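Local coordinates for protein citrinin polyketide synthase (Monascus purpureus, PDB 5MPT) that builds the keto-aldehyde precursor of the mycotoxin citrinin by successive condensations of malonyl-CoA units and carries a C-methyltransferase domain that methylates the growing polyketide, at residues W186-V198 and G219-V233. Residues are numbered along the deposited sequence; the frame is centred on the assembly and turned at random. Where two conformers were deposited one is given.
Sequences WIQQAEFFLEQLV and GTTVKMLPLLERLGV
In the Rossmann-like methyltransferase fold, Ile-187 of helix 181-198 meets the turn at Gly-219 and Thr-220 that leads into helix 221-231, next to the bound S-adenosylhomocysteine. The axes of 186-198 and 221-231 run nearly parallel, 25° apart and 9.9 Å at closest approach, and the contact illustrates how such a pair divides into an oily seam and a charged outer border. At the end nearest the ligand, Ile-187 CD1 lies 3.3 Å from the carbonyl O of Gly-219, whose N hydrogen-bonds to a carboxylate oxygen of S-adenosylhomocysteine; Thr-220 OG1, also against Ile-187, bonds to Thr-285 OG1. Met-224 is the knob of the seam, held in a hole made by Ile-187, Ala-190, Glu-191 and Leu-194: its bent chain brings SD to 3.4 Å from Leu-194 CD1 and lays CE against Ala-190 CB. One turn on, Leu-227 CD2 rests on the backbone of Glu-191; farther out, Val-198 packs its CB on Leu-231 CD1 and its CG1 3.5 Å from Val-233 CG2. Along the border, Lys-223 curls back through three successive bends, and NZ donates to Glu-191 OE1 in a 2.7 Å salt bridge on the syn lone pair and to Gln-188 OE1 in a 2.9 Å hydrogen bond from above the amide carbonyl plane. A water donates to both Glu-191 OE2 and Lys-223 O. In the conformer described, Arg-230 NH1 forms a salt bridge with Glu-195 OE2. Beneath the pair lies the central sheet: Ile-187 touches Leu-314 of strand 309-316, Met-224 and Leu-228 pack on Tyr-237 of strand 235-241, and helix 14-26 flanks 186-198 through Phe-192 and Phe-193.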
# COMPACT_ATOMS: atom_id res chain seq x y z
N TRP A 186 10.07 2.61 3.42
CA TRP A 186 9.90 3.76 2.55
C TRP A 186 9.32 4.97 3.28
O TRP A 186 9.58 6.10 2.87
CB TRP A 186 9.02 3.39 1.36
CG TRP A 186 9.79 2.55 0.40
CD1 TRP A 186 10.68 2.99 -0.54
CD2 TRP A 186 9.79 1.12 0.32
NE1 TRP A 186 11.23 1.93 -1.21
CE2 TRP A 186 10.69 0.77 -0.71
CE3 TRP A 186 9.09 0.11 0.98
CZ2 TRP A 186 10.94 -0.54 -1.06
CZ3 TRP A 186 9.35 -1.17 0.64
CH2 TRP A 186 10.25 -1.49 -0.39
N ILE A 187 8.61 4.75 4.39
CA ILE A 187 8.22 5.85 5.26
C ILE A 187 9.45 6.47 5.89
O ILE A 187 9.60 7.69 5.94
CB ILE A 187 7.21 5.37 6.32
CG1 ILE A 187 5.92 4.86 5.65
CG2 ILE A 187 6.88 6.51 7.29
CD1 ILE A 187 4.88 4.22 6.63
N GLN A 188 10.36 5.63 6.37
CA GLN A 188 11.60 6.14 6.93
C GLN A 188 12.39 6.89 5.87
O GLN A 188 12.99 7.92 6.15
CB GLN A 188 12.41 4.97 7.51
CG GLN A 188 13.59 5.38 8.33
CD GLN A 188 13.21 5.88 9.72
OE1 GLN A 188 12.53 5.19 10.47
NE2 GLN A 188 13.66 7.11 10.05
N GLN A 189 12.41 6.38 4.64
CA GLN A 189 13.11 7.07 3.56
C GLN A 189 12.45 8.42 3.25
O GLN A 189 13.14 9.41 2.98
CB GLN A 189 13.14 6.16 2.34
CG GLN A 189 13.92 6.75 1.19
CD GLN A 189 13.90 5.86 -0.02
OE1 GLN A 189 12.95 5.13 -0.23
NE2 GLN A 189 14.94 5.93 -0.85
N ALA A 190 11.13 8.48 3.34
CA ALA A 190 10.46 9.75 3.13
C ALA A 190 10.80 10.74 4.23
O ALA A 190 10.93 11.94 3.95
CB ALA A 190 8.94 9.52 3.03
N GLU A 191 10.93 10.28 5.48
CA GLU A 191 11.43 11.16 6.54
C GLU A 191 12.77 11.78 6.16
O GLU A 191 12.97 12.98 6.33
CB GLU A 191 11.57 10.42 7.86
CG GLU A 191 10.28 9.86 8.43
CD GLU A 191 10.56 9.06 9.69
OE1 GLU A 191 10.26 7.84 9.68
OE2 GLU A 191 11.10 9.65 10.65
N PHE A 192 13.72 10.97 5.69
CA PHE A 192 15.04 11.46 5.32
C PHE A 192 14.95 12.49 4.20
O PHE A 192 15.56 13.57 4.26
CB PHE A 192 15.91 10.25 4.93
CG PHE A 192 17.27 10.60 4.47
CD1 PHE A 192 18.09 11.45 5.22
CD2 PHE A 192 17.76 10.09 3.27
CE1 PHE A 192 19.39 11.72 4.80
CE2 PHE A 192 19.04 10.40 2.83
CZ PHE A 192 19.86 11.20 3.59
N PHE A 193 14.12 12.20 3.20
CA PHE A 193 13.93 13.14 2.11
C PHE A 193 13.43 14.48 2.65
O PHE A 193 13.98 15.55 2.34
CB PHE A 193 12.95 12.56 1.09
CG PHE A 193 12.33 13.58 0.20
CD1 PHE A 193 13.11 14.31 -0.68
CD2 PHE A 193 10.97 13.83 0.25
CE1 PHE A 193 12.58 15.28 -1.50
CE2 PHE A 193 10.41 14.79 -0.57
CZ PHE A 193 11.22 15.54 -1.45
N LEU A 194 12.37 14.43 3.47
CA LEU A 194 11.78 15.67 3.96
C LEU A 194 12.75 16.45 4.85
O LEU A 194 12.80 17.68 4.79
CB LEU A 194 10.48 15.38 4.71
CG LEU A 194 9.31 14.94 3.83
CD1 LEU A 194 8.15 14.43 4.69
CD2 LEU A 194 8.85 16.09 2.91
N GLU A 195 13.52 15.75 5.70
CA GLU A 195 14.48 16.43 6.55
C GLU A 195 15.52 17.14 5.69
O GLU A 195 15.85 18.31 5.93
CB GLU A 195 15.15 15.43 7.50
CG GLU A 195 16.12 16.12 8.41
CD GLU A 195 16.53 15.28 9.59
OE1 GLU A 195 16.42 14.05 9.51
OE2 GLU A 195 16.96 15.84 10.62
N GLN A 196 16.04 16.45 4.67
CA GLN A 196 17.05 17.07 3.81
C GLN A 196 16.44 18.21 3.01
O GLN A 196 17.11 19.21 2.69
CB GLN A 196 17.65 16.01 2.89
CG GLN A 196 18.51 15.00 3.62
CD GLN A 196 19.71 15.67 4.27
OE1 GLN A 196 20.38 16.50 3.65
NE2 GLN A 196 19.92 15.39 5.54
N LEU A 197 15.16 18.07 2.67
CA LEU A 197 14.42 19.13 1.98
C LEU A 197 14.34 20.39 2.84
O LEU A 197 14.68 21.49 2.39
CB LEU A 197 13.02 18.65 1.63
CG LEU A 197 12.09 19.69 1.00
CD1 LEU A 197 12.63 20.10 -0.36
CD2 LEU A 197 10.66 19.20 0.87
N VAL A 198 13.90 20.23 4.08
CA VAL A 198 13.67 21.39 4.95
C VAL A 198 14.97 22.15 5.25
O VAL A 198 14.95 23.40 5.35
CB VAL A 198 12.93 20.88 6.21
CG1 VAL A 198 12.82 21.93 7.29
CG2 VAL A 198 11.55 20.42 5.82
N GLY A 219 -0.06 5.41 9.47
CA GLY A 219 1.19 4.67 9.39
C GLY A 219 2.33 5.55 8.96
O GLY A 219 3.48 5.38 9.41
N THR A 220 2.05 6.52 8.10
CA THR A 220 2.99 7.55 7.74
C THR A 220 2.93 8.71 8.72
O THR A 220 3.96 9.23 9.13
CB THR A 220 2.69 8.03 6.31
OG1 THR A 220 2.82 6.92 5.41
CG2 THR A 220 3.65 9.15 5.90
N THR A 221 1.71 9.09 9.09
CA THR A 221 1.51 10.25 9.95
C THR A 221 2.30 10.13 11.25
O THR A 221 2.86 11.12 11.73
CB THR A 221 0.02 10.40 10.25
OG1 THR A 221 -0.73 10.03 9.09
CG2 THR A 221 -0.30 11.83 10.66
N VAL A 222 2.34 8.93 11.83
CA VAL A 222 2.98 8.78 13.14
C VAL A 222 4.47 9.08 13.07
O VAL A 222 5.07 9.40 14.10
CB VAL A 222 2.73 7.38 13.74
CG1 VAL A 222 3.38 6.27 12.90
CG2 VAL A 222 3.25 7.32 15.16
N LYS A 223 5.10 8.96 11.90
CA LYS A 223 6.49 9.37 11.73
C LYS A 223 6.65 10.83 11.34
O LYS A 223 7.64 11.46 11.74
CB LYS A 223 7.16 8.49 10.68
CG LYS A 223 7.14 6.99 11.02
CD LYS A 223 7.71 6.68 12.40
CE LYS A 223 9.19 6.93 12.44
NZ LYS A 223 9.89 5.97 11.53
N MET A 224 5.73 11.38 10.55
CA MET A 224 5.91 12.74 10.05
C MET A 224 5.79 13.77 11.17
O MET A 224 6.52 14.77 11.18
CB MET A 224 4.90 13.02 8.95
CG MET A 224 5.08 12.16 7.71
SD MET A 224 6.68 12.43 6.96
CE MET A 224 7.16 10.82 6.35
N LEU A 225 4.89 13.54 12.11
CA LEU A 225 4.60 14.56 13.12
C LEU A 225 5.77 14.76 14.06
O LEU A 225 6.20 15.92 14.24
CB LEU A 225 3.32 14.21 13.87
CG LEU A 225 1.97 14.53 13.21
CD1 LEU A 225 2.02 14.31 11.70
CD2 LEU A 225 0.86 13.70 13.82
N PRO A 226 6.33 13.72 14.69
CA PRO A 226 7.55 13.91 15.49
C PRO A 226 8.68 14.48 14.67
O PRO A 226 9.48 15.28 15.19
CB PRO A 226 7.88 12.49 15.97
CG PRO A 226 6.61 11.76 15.90
CD PRO A 226 5.84 12.33 14.76
N LEU A 227 8.79 14.08 13.40
CA LEU A 227 9.81 14.66 12.53
C LEU A 227 9.64 16.18 12.43
O LEU A 227 10.61 16.93 12.59
CB LEU A 227 9.76 14.02 11.15
CG LEU A 227 10.74 14.65 10.15
CD1 LEU A 227 12.18 14.40 10.58
CD2 LEU A 227 10.52 14.17 8.73
N LEU A 228 8.43 16.65 12.12
CA LEU A 228 8.23 18.09 11.97
C LEU A 228 8.38 18.81 13.31
O LEU A 228 8.83 19.95 13.36
CB LEU A 228 6.86 18.35 11.37
CG LEU A 228 6.69 17.79 9.95
CD1 LEU A 228 5.24 17.67 9.56
CD2 LEU A 228 7.42 18.70 8.99
N GLU A 229 7.97 18.15 14.40
CA GLU A 229 8.19 18.69 15.74
C GLU A 229 9.68 18.96 15.98
O GLU A 229 10.06 20.05 16.42
CB GLU A 229 7.64 17.70 16.76
CG GLU A 229 7.60 18.14 18.21
CD GLU A 229 6.94 17.09 19.10
OE1 GLU A 229 7.36 15.91 19.05
OE2 GLU A 229 6.00 17.45 19.84
N ARG A 230 10.53 17.99 15.65
CA ARG A 230 11.97 18.11 15.91
C ARG A 230 12.65 19.11 14.98
O ARG A 230 13.63 19.76 15.37
CB ARG A 230 12.64 16.74 15.77
CG ARG A 230 14.13 16.81 15.45
CD ARG A 230 14.81 15.46 15.58
NE ARG A 230 14.36 14.51 14.58
CZ ARG A 230 14.88 14.38 13.36
NH1 ARG A 230 15.89 15.14 12.97
NH2 ARG A 230 14.40 13.46 12.53
N LEU A 231 12.18 19.22 13.74
CA LEU A 231 12.78 20.19 12.83
C LEU A 231 12.45 21.63 13.22
O LEU A 231 13.26 22.53 13.02
CB LEU A 231 12.36 19.94 11.39
CG LEU A 231 12.78 18.57 10.85
CD1 LEU A 231 12.19 18.37 9.45
CD2 LEU A 231 14.33 18.40 10.87
N GLY A 232 11.27 21.85 13.80
CA GLY A 232 10.91 23.13 14.36
C GLY A 232 10.70 24.25 13.37
O GLY A 232 10.72 25.42 13.78
N VAL A 233 10.48 23.96 12.10
CA VAL A 233 10.17 25.04 11.16
C VAL A 233 8.66 25.18 11.05
O VAL A 233 7.93 24.19 11.21
CB VAL A 233 10.81 24.82 9.78
CG1 VAL A 233 12.34 24.88 9.88
CG2 VAL A 233 10.31 23.51 9.17
O HOH W 1 9.94 10.45 12.90